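Local coordinates for protein ricin B-related lectin (Polyporus squamosus, PDB 5MUA) that binds galactose through a ricin B-type beta-trefoil and joins this lectin to a calcium-binding, papain-like protease module that takes up the inhibitor E-64, at residues L21-D26 with A67-D72; D43-L48 with N224-A229; L50-G55 with T61-F66. One frame throughout, in Å; residues are numbered along the deposited sequence. Where two conformers were deposited one is given.

Interaction 1. Residues L21-D26 with A67-D72. With GAL (beta-D-galactopyranose), chain J.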
loop_
_atom_site.group_PDB
_atom_site.type_symbol
_atom_site.label_atom_id
_atom_site.label_comp_id
_atom_site.label_asym_id
_atom_site.label_seq_id
_atom_site.Cartn_x
_atom_site.Cartn_y
_atom_site.Cartn_z
ATOM N N LEU B 21 8.375 21.383 -24.044
ATOM C CA LEU B 21 9.651 20.781 -23.991
ATOM C C LEU B 21 9.563 19.373 -23.441
ATOM O O LEU B 21 8.811 19.096 -22.513
ATOM C CB LEU B 21 10.547 21.608 -23.144
ATOM C CG LEU B 21 10.891 22.983 -23.748
ATOM C CD1 LEU B 21 11.942 23.582 -22.827
ATOM C CD2 LEU B 21 11.448 22.884 -25.180
ATOM N N ALA B 22 10.364 18.504 -23.999
ATOM C CA ALA B 22 10.498 17.131 -23.484
ATOM C C ALA B 22 11.961 16.693 -23.693
ATOM O O ALA B 22 12.747 17.372 -24.353
ATOM C CB ALA B 22 9.519 16.198 -24.204
ATOM N N LEU B 23 12.346 15.573 -23.090
ATOM C CA LEU B 23 13.653 14.991 -23.317
ATOM C C LEU B 23 13.547 13.764 -24.205
ATOM O O LEU B 23 12.726 12.897 -23.984
ATOM C CB LEU B 23 14.325 14.678 -22.007
ATOM C CG LEU B 23 15.777 14.321 -22.162
ATOM C CD1 LEU B 23 16.636 15.574 -22.420
ATOM C CD2 LEU B 23 16.245 13.702 -20.828
ATOM N N SER B 24 14.376 13.729 -25.235
ATOM C CA SER B 24 14.525 12.614 -26.118
ATOM C C SER B 24 14.845 11.368 -25.365
ATOM O O SER B 24 15.571 11.435 -24.375
ATOM C CB SER B 24 15.653 12.824 -27.136
ATOM O OG SER B 24 15.660 11.716 -28.044
ATOM N N GLU B 25 14.300 10.239 -25.821
ATOM C CA GLU B 25 14.721 8.938 -25.241
ATOM C C GLU B 25 15.946 8.284 -25.908
ATOM O O GLU B 25 16.456 7.249 -25.427
ATOM C CB GLU B 25 13.545 7.957 -25.234
ATOM C CG GLU B 25 12.347 8.370 -24.428
ATOM C CD GLU B 25 11.350 7.246 -24.399
ATOM O OE1 GLU B 25 10.657 7.110 -25.415
ATOM O OE2 GLU B 25 11.337 6.481 -23.413
ATOM N N ASP B 26 16.447 8.903 -26.993
ATOM C CA ASP B 26 17.575 8.386 -27.729
ATOM C C ASP B 26 18.854 9.109 -27.375
ATOM O O ASP B 26 18.892 10.379 -27.253
ATOM C CB ASP B 26 17.350 8.524 -29.219
ATOM C CG ASP B 26 16.309 7.539 -29.749
ATOM O OD1 ASP B 26 16.260 6.392 -29.243
ATOM O OD2 ASP B 26 15.599 7.946 -30.659
ATOM N N ALA B 67 13.537 11.042 -16.880
ATOM C CA ALA B 67 14.861 10.529 -17.215
ATOM C C ALA B 67 15.899 10.801 -16.138
ATOM O O ALA B 67 16.949 10.141 -16.120
ATOM C CB ALA B 67 15.354 11.077 -18.556
ATOM N N GLY B 68 15.619 11.712 -15.244
ATOM C CA GLY B 68 16.552 12.128 -14.192
ATOM C C GLY B 68 17.634 13.099 -14.630
ATOM O O GLY B 68 18.318 13.692 -13.771
ATOM N N SER B 69 17.825 13.205 -15.942
ATOM C CA SER B 69 18.833 14.058 -16.595
ATOM C C SER B 69 18.490 15.551 -16.291
ATOM O O SER B 69 17.333 15.957 -16.160
ATOM C CB SER B 69 18.714 13.900 -18.135
ATOM O OG SER B 69 18.867 12.599 -18.557
ATOM N N TYR B 70 19.529 16.352 -16.233
ATOM C CA TYR B 70 19.433 17.793 -16.048
ATOM C C TYR B 70 19.549 18.529 -17.384
ATOM O O TYR B 70 20.440 18.256 -18.184
ATOM C CB TYR B 70 20.542 18.274 -15.100
ATOM C CG TYR B 70 20.260 17.840 -13.661
ATOM C CD1 TYR B 70 20.465 16.522 -13.242
ATOM C CD2 TYR B 70 19.717 18.737 -12.732
ATOM C CE1 TYR B 70 20.152 16.115 -11.968
ATOM C CE2 TYR B 70 19.495 18.365 -11.422
ATOM C CZ TYR B 70 19.693 17.046 -11.051
ATOM O OH TYR B 70 19.356 16.673 -9.806
ATOM N N MET B 71 18.694 19.513 -17.564
ATOM C CA MET B 71 18.765 20.433 -18.742
ATOM C C MET B 71 20.125 21.137 -18.674
ATOM O O MET B 71 20.504 21.720 -17.639
ATOM C CB MET B 71 17.678 21.426 -18.708
ATOM C CG MET B 71 17.604 22.280 -19.960
ATOM S SD MET B 71 16.242 23.538 -19.802
ATOM C CE MET B 71 14.770 22.640 -20.302
ATOM N N ASP B 72 20.875 21.041 -19.761
ATOM C CA ASP B 72 22.298 21.369 -19.736
ATOM C C ASP B 72 22.631 22.066 -21.082
ATOM O O ASP B 72 22.189 21.636 -22.157
ATOM C CB ASP B 72 23.050 20.026 -19.519
ATOM C CG ASP B 72 24.613 20.103 -19.728
ATOM O OD1 ASP B 72 25.068 20.493 -20.847
ATOM O OD2 ASP B 72 25.310 19.603 -18.812
HETATM C C1 GAL J . 30.758 19.152 -21.102
HETATM C C2 GAL J . 29.915 19.774 -19.990
HETATM C C3 GAL J . 28.652 19.004 -19.661
HETATM C C4 GAL J . 27.905 18.698 -20.968
HETATM C C5 GAL J . 28.861 18.054 -22.008
HETATM C C6 GAL J . 28.236 17.847 -23.371
HETATM O O1 GAL J . 31.714 20.118 -21.430
HETATM O O2 GAL J . 30.723 19.836 -18.802
HETATM O O3 GAL J . 27.902 19.807 -18.713
HETATM O O4 GAL J . 27.400 19.970 -21.452
HETATM O O5 GAL J . 30.005 18.893 -22.240
HETATM O O6 GAL J . 29.161 17.145 -24.183
#

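Interaction 2. Residues D43-L48 with N224-A229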
loop_
_atom_site.group_PDB
_atom_site.type_symbol
_atom_site.label_atom_id
_atom_site.label_comp_id
_atom_site.label_asym_id
_atom_site.label_seq_id
_atom_site.Cartn_x
_atom_site.Cartn_y
_atom_site.Cartn_z
ATOM N N ASP B 43 0.963 13.091 -23.846
ATOM C CA ASP B 43 1.406 13.462 -22.487
ATOM C C ASP B 43 2.502 12.562 -21.966
ATOM O O ASP B 43 2.363 12.031 -20.835
ATOM C CB ASP B 43 0.206 13.537 -21.516
ATOM C CG ASP B 43 0.500 14.319 -20.273
ATOM O OD1 ASP B 43 1.424 15.207 -20.306
ATOM O OD2 ASP B 43 -0.206 14.073 -19.258
ATOM N N PRO B 44 3.564 12.347 -22.752
ATOM C CA PRO B 44 4.619 11.387 -22.319
ATOM C C PRO B 44 5.319 11.951 -21.071
ATOM O O PRO B 44 5.494 13.151 -20.934
ATOM C CB PRO B 44 5.574 11.322 -23.516
ATOM C CG PRO B 44 5.377 12.623 -24.134
ATOM C CD PRO B 44 3.960 13.016 -24.004
ATOM N N LEU B 45 5.676 11.069 -20.151
ATOM C CA LEU B 45 6.124 11.510 -18.847
ATOM C C LEU B 45 7.414 12.389 -18.924
ATOM O O LEU B 45 7.680 13.132 -18.015
ATOM C CB LEU B 45 6.376 10.295 -17.938
ATOM C CG LEU B 45 5.205 9.373 -17.640
ATOM C CD1 LEU B 45 5.621 8.199 -16.751
ATOM C CD2 LEU B 45 4.219 10.226 -16.877
ATOM N N ASN B 46 8.204 12.218 -19.995
ATOM C CA ASN B 46 9.394 13.005 -20.234
ATOM C C ASN B 46 9.132 14.456 -20.654
ATOM O O ASN B 46 10.096 15.182 -20.973
ATOM C CB ASN B 46 10.374 12.269 -21.169
ATOM C CG ASN B 46 9.772 11.984 -22.512
ATOM O OD1 ASN B 46 8.782 12.565 -22.928
ATOM N ND2 ASN B 46 10.358 11.026 -23.192
ATOM N N ASN B 47 7.876 14.878 -20.626
ATOM C CA ASN B 47 7.538 16.309 -20.714
ATOM C C ASN B 47 7.488 17.022 -19.376
ATOM O O ASN B 47 7.116 18.202 -19.301
ATOM C CB ASN B 47 6.286 16.542 -21.545
ATOM C CG ASN B 47 5.020 16.078 -20.834
ATOM O OD1 ASN B 47 5.069 15.763 -19.604
ATOM N ND2 ASN B 47 3.884 16.030 -21.589
ATOM N N LEU B 48 7.797 16.313 -18.295
ATOM C CA LEU B 48 7.657 16.884 -16.969
ATOM C C LEU B 48 8.978 17.384 -16.470
ATOM O O LEU B 48 9.941 16.640 -16.448
ATOM C CB LEU B 48 7.113 15.847 -16.001
ATOM C CG LEU B 48 5.725 15.318 -16.404
ATOM C CD1 LEU B 48 5.394 14.029 -15.627
ATOM C CD2 LEU B 48 4.635 16.389 -16.178
ATOM N N ASN B 224 7.977 5.167 -8.346
ATOM C CA ASN B 224 9.351 4.703 -8.277
ATOM C C ASN B 224 9.885 4.125 -9.563
ATOM O O ASN B 224 11.040 4.335 -9.981
ATOM C CB ASN B 224 9.439 3.632 -7.186
ATOM C CG ASN B 224 10.846 3.107 -7.023
ATOM O OD1 ASN B 224 11.821 3.881 -6.810
ATOM N ND2 ASN B 224 10.994 1.738 -7.136
ATOM N N GLU B 225 9.018 3.461 -10.270
ATOM C CA GLU B 225 9.434 2.723 -11.471
ATOM C C GLU B 225 9.471 3.617 -12.720
ATOM O O GLU B 225 10.137 3.292 -13.677
ATOM C CB GLU B 225 8.544 1.521 -11.656
ATOM C CG GLU B 225 8.846 0.486 -10.558
ATOM C CD GLU B 225 7.903 -0.717 -10.530
ATOM O OE1 GLU B 225 7.089 -0.862 -11.474
ATOM O OE2 GLU B 225 7.954 -1.489 -9.489
ATOM N N ASN B 226 8.798 4.757 -12.695
ATOM C CA ASN B 226 8.802 5.605 -13.890
ATOM C C ASN B 226 9.518 6.920 -13.757
ATOM O O ASN B 226 9.671 7.596 -14.781
ATOM C CB ASN B 226 7.383 5.897 -14.250
ATOM C CG ASN B 226 6.721 4.756 -14.950
ATOM O OD1 ASN B 226 6.896 4.633 -16.151
ATOM N ND2 ASN B 226 5.909 3.966 -14.238
ATOM N N PHE B 227 9.929 7.331 -12.565
ATOM C CA PHE B 227 10.631 8.612 -12.424
ATOM C C PHE B 227 12.013 8.413 -11.849
ATOM O O PHE B 227 12.160 7.887 -10.745
ATOM C CB PHE B 227 9.846 9.592 -11.603
ATOM C CG PHE B 227 8.512 9.931 -12.217
ATOM C CD1 PHE B 227 8.423 10.807 -13.259
ATOM C CD2 PHE B 227 7.352 9.382 -11.763
ATOM C CE1 PHE B 227 7.197 11.132 -13.805
ATOM C CE2 PHE B 227 6.108 9.681 -12.330
ATOM C CZ PHE B 227 6.052 10.549 -13.358
ATOM N N LYS B 228 13.019 8.775 -12.620
ATOM C CA LYS B 228 14.429 8.645 -12.163
ATOM C C LYS B 228 14.886 9.805 -11.312
ATOM O O LYS B 228 15.864 9.725 -10.551
ATOM C CB LYS B 228 15.364 8.348 -13.322
ATOM C CG LYS B 228 15.072 6.997 -13.999
ATOM C CD LYS B 228 15.630 6.857 -15.419
ATOM C CE LYS B 228 17.153 7.096 -15.528
ATOM N NZ LYS B 228 18.026 5.954 -15.121
ATOM N N ALA B 229 14.175 10.920 -11.391
ATOM C CA ALA B 229 14.447 12.052 -10.455
ATOM C C ALA B 229 13.938 11.675 -9.074
ATOM O O ALA B 229 13.061 10.829 -8.955
ATOM C CB ALA B 229 13.721 13.317 -10.965
#

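Interaction 3. Residues L50-G55 with T61-F66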
loop_
_atom_site.group_PDB
_atom_site.type_symbol
_atom_site.label_atom_id
_atom_site.label_comp_id
_atom_site.label_asym_id
_atom_site.label_seq_id
_atom_site.Cartn_x
_atom_site.Cartn_y
_atom_site.Cartn_z
ATOM N N LEU B 50 11.116 19.113 -13.277
ATOM C CA LEU B 50 11.235 19.368 -11.855
ATOM C C LEU B 50 12.279 20.447 -11.687
ATOM O O LEU B 50 13.411 20.259 -12.026
ATOM C CB LEU B 50 11.666 18.092 -11.077
ATOM C CG LEU B 50 12.030 18.302 -9.595
ATOM C CD1 LEU B 50 10.879 18.881 -8.739
ATOM C CD2 LEU B 50 12.429 17.002 -8.946
ATOM N N ILE B 51 11.821 21.592 -11.197
ATOM C CA ILE B 51 12.581 22.835 -11.173
ATOM C C ILE B 51 12.863 23.124 -9.728
ATOM O O ILE B 51 11.924 23.278 -8.921
ATOM C CB ILE B 51 11.790 23.943 -11.870
ATOM C CG1 ILE B 51 11.614 23.552 -13.314
ATOM C CG2 ILE B 51 12.596 25.249 -11.786
ATOM C CD1 ILE B 51 10.934 24.615 -14.168
ATOM N N GLU B 52 14.133 23.094 -9.374
ATOM C CA GLU B 52 14.574 23.157 -7.987
ATOM C C GLU B 52 15.523 24.339 -7.730
ATOM O O GLU B 52 16.492 24.495 -8.404
ATOM C CB GLU B 52 15.186 21.852 -7.496
ATOM C CG GLU B 52 14.223 20.678 -7.540
ATOM C CD GLU B 52 14.880 19.318 -7.356
ATOM O OE1 GLU B 52 15.624 18.903 -8.260
ATOM O OE2 GLU B 52 14.696 18.704 -6.276
ATOM N N PRO B 53 15.236 25.111 -6.685
ATOM C CA PRO B 53 16.071 26.276 -6.374
ATOM C C PRO B 53 17.445 25.847 -5.964
ATOM O O PRO B 53 17.569 24.819 -5.275
ATOM C CB PRO B 53 15.307 26.969 -5.229
ATOM C CG PRO B 53 14.527 25.886 -4.570
ATOM C CD PRO B 53 14.139 24.945 -5.716
ATOM N N VAL B 54 18.470 26.591 -6.345
ATOM C CA VAL B 54 19.822 26.292 -5.898
ATOM C C VAL B 54 20.410 27.362 -4.945
ATOM O O VAL B 54 21.592 27.420 -4.777
ATOM C CB VAL B 54 20.825 26.063 -7.037
ATOM C CG1 VAL B 54 20.534 24.773 -7.792
ATOM C CG2 VAL B 54 20.838 27.251 -7.944
ATOM N N GLY B 55 19.590 28.190 -4.333
ATOM C CA GLY B 55 20.077 29.154 -3.309
ATOM C C GLY B 55 20.746 30.389 -3.913
ATOM O O GLY B 55 21.626 30.965 -3.286
ATOM N N THR B 61 17.903 24.487 -11.012
ATOM C CA THR B 61 18.129 23.375 -11.934
ATOM C C THR B 61 16.761 23.024 -12.510
ATOM O O THR B 61 15.734 23.249 -11.880
ATOM C CB THR B 61 18.712 22.162 -11.233
ATOM O OG1 THR B 61 18.005 21.867 -10.010
ATOM C CG2 THR B 61 20.145 22.383 -10.931
ATOM N N VAL B 62 16.778 22.459 -13.705
ATOM C CA VAL B 62 15.605 22.059 -14.435
ATOM C C VAL B 62 15.881 20.621 -14.825
ATOM O O VAL B 62 16.683 20.311 -15.707
ATOM C CB VAL B 62 15.352 22.968 -15.681
ATOM C CG1 VAL B 62 14.162 22.481 -16.492
ATOM C CG2 VAL B 62 15.206 24.381 -15.234
ATOM N N ARG B 63 15.250 19.731 -14.102
ATOM C CA ARG B 63 15.493 18.276 -14.199
ATOM C C ARG B 63 14.351 17.552 -14.841
ATOM O O ARG B 63 13.199 17.815 -14.508
ATOM C CB ARG B 63 15.728 17.742 -12.772
ATOM C CG ARG B 63 16.273 16.352 -12.712
ATOM C CD ARG B 63 16.420 15.827 -11.285
ATOM N NE ARG B 63 17.214 14.628 -11.363
ATOM C CZ ARG B 63 17.552 13.884 -10.321
ATOM N NH1 ARG B 63 17.101 14.169 -9.098
ATOM N NH2 ARG B 63 18.337 12.862 -10.526
ATOM N N ASN B 64 14.649 16.611 -15.713
ATOM C CA ASN B 64 13.610 15.812 -16.355
ATOM C C ASN B 64 13.114 14.787 -15.316
ATOM O O ASN B 64 13.897 14.019 -14.803
ATOM C CB ASN B 64 14.139 15.156 -17.623
ATOM C CG ASN B 64 13.046 14.575 -18.454
ATOM O OD1 ASN B 64 12.828 13.384 -18.433
ATOM N ND2 ASN B 64 12.344 15.421 -19.210
ATOM N N ALA B 65 11.854 14.854 -14.907
ATOM C CA ALA B 65 11.381 13.989 -13.789
ATOM C C ALA B 65 11.551 12.531 -14.246
ATOM O O ALA B 65 11.935 11.678 -13.424
ATOM C CB ALA B 65 9.926 14.269 -13.423
ATOM N N PHE B 66 11.214 12.251 -15.512
ATOM C CA PHE B 66 11.236 10.903 -16.042
ATOM C C PHE B 66 12.664 10.364 -16.109
ATOM O O PHE B 66 12.987 9.387 -15.476
ATOM C CB PHE B 66 10.531 10.846 -17.404
ATOM C CG PHE B 66 10.538 9.481 -18.067
ATOM C CD1 PHE B 66 9.685 8.481 -17.628
ATOM C CD2 PHE B 66 11.439 9.185 -19.096
ATOM C CE1 PHE B 66 9.718 7.225 -18.226
ATOM C CE2 PHE B 66 11.495 7.925 -19.697
ATOM C CZ PHE B 66 10.600 6.952 -19.266
HETATM O O HOH W 1 15.893 20.278 -10.554
HETATM O O HOH W 2 15.483 16.135 -8.011
#

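Interaction 1. Residues L21-D26 with A67-D72
Leu23 sends one methyl, CD2, into the turn that precedes strand 70-73, where it meets two small side chains at once. CD2 lies 3.6 Å from CB of Ala67 and 3.6 Å from OG of Ser69, so a single branch fills the angle between a methyl and a hydroxymethyl group. With CG anti to the backbone N (chi1 -169°), Leu23 carries this branch out from strand 19-23 toward the turn. The hydroxyl of Ser69 is met by a carbon here, and its contact is van der Waals.

Leu21, two residues earlier and so on the same side of its strand, touches Met71 in a looser way. The two side chains cross at about a right angle, and only their ends meet, Leu21 CD1 lying 3.9 Å from Met71 CE. Although CB of Met71 does not aim at strand 19-23, the chain runs straight through chi1 and chi2 and then bends at chi3 (-84°), which swings the terminal methyl over to Leu21. Met71 has two conformers, so the touch of CE on Leu21 is tentative. Val35 borders both leucines, while Met71 also packs on Val62 and Ile84.

Next to Met71 along strand 70-73, Asp72 holds the sugar. Its carboxylate grips two neighbouring hydroxyls of beta-D-galactopyranose, accepting from O4 at OD1 over a very short 2.5 Å and from O3 at OD2 over 2.6 Å. Gln95 donates to OD2 as well, and His76, Asn94 and Gly75 also hydrogen-bond the galactose. The chemistry is thus divided between successive residues: Met71 joins the apolar interior of the beta-trefoil, and Asp72 presents both carboxylate oxygens to the sugar, consistent with recognition of O3 and O4 of galactose.

Interaction 2. Residues D43-L48 with N224-A229
Leu45 and Phe227 both place CG beside the backbone N, opposite the carbonyl carbon (chi1 -61° in each), and these torsions bring the leucine branches up to the far end of the ring. The two side chains meet at about a right angle, with Leu45 CD2 4.0 Å from Phe227 CZ. The other branch of Leu45 reaches Asn226, its CD1 lying 3.8 Å from Asn226 CB. Leu48 adds a methyl at the ring edge, near its plane, where CD1 is 3.9 Å from Phe227 CE1.

The 3-10 turn 45-47, which begins with Leu45 and leads to Leu48, is braced by Asn47: Asp43 OD1 accepts from Asn47 ND2 through its anti lone pair, over 2.9 Å in an almost straight bond (177°). Tyr10 also binds that oxygen. The amide nitrogen of Asn226 is turned back to Trp222 O in its own helix, while CB and OD1 border Leu45 CD1, and Phe232 stacks edge-to-face on Phe227.

The contact joins a trefoil loop to the residues where helix 208-226 ends. Between these two segments the side-chain contact is van der Waals, with the backbone bonds of Lys228 to Phe66 and Ala229 to Ala65 beside it.

Interaction 3. Residues L50-G55 with T61-F66
Leu50 and Arg63 form an antiparallel hydrogen-bonded pair, their backbones joined both ways: Leu50 N donates to Arg63 O over 2.7 Å, in the carbonyl plane, and Arg63 N returns a bond of 2.8 Å to Leu50 O. Glu52 and Thr61 repeat the pattern with two 3.0 Å bonds, from Glu52 N to Thr61 O and from Thr61 N to Glu52 O. Between them lies the non-hydrogen-bonded pair Ile51 and Val62, where Ile51 CA makes a CA-H...O contact with Thr61 O at 3.3 Å. Their side chains lie side by side, pointing the same way, Ile51 CG1 4.2 Å from Val62 CG2. Beyond the pairs, Val54 CG1 packs on Thr61 CG2.

The opposite face bears Leu50, Glu52, Thr61 and Arg63, and water organises its polar groups. Thr61 OG1 stands between the backbone N and carbonyl carbon (chi1 47°), which sets it 2.7 Å from the first water; this water also lies within hydrogen-bonding distance of Leu50 O and Glu52 OE1, more acceptors than its protons can serve at once. A second water lies within hydrogen-bonding distance of the same OE1 and accepts from Arg63 NH1 at 2.8 Å, in plane at the guanidinium edge.

Arg63 itself runs extended from CG to NE, and its NE is anchored to Gly68 O in the turn before strand 70-73. Further out, Val62 rests on Ile11 and Met71. The hairpin 49-53/59-64 of the beta-trefoil therefore packs Ile51 and Val62 on one face and sets the polar groups, with Leu50, on the other. With OE1 and NH1 5.0 Å apart, the attraction of Glu52 and Arg63 is probably tempered by the intervening water.

In the fold
Interaction 3 ties neighbouring strands by backbone bonds and is partly buried; interaction 1 is more buried and relies on side-chain packing between trefoil elements farther apart in sequence. Interaction 2, also partly buried, spans the largest sequence separation and connects the trefoil to helix 208-226, with the second subunit close by through its Arg202. Residues 61-66 link all three: Asn64 N probably bonds to Ser69 O of interaction 1, Asn64 ND2 bonds to Asn46 O of interaction 2, and Phe66 O receives Lys228 N. Only interaction 1 includes a galactose ligand; interaction 2 is apolar, whereas interaction 3 mixes hydrogen bonds, water and apolar contacts.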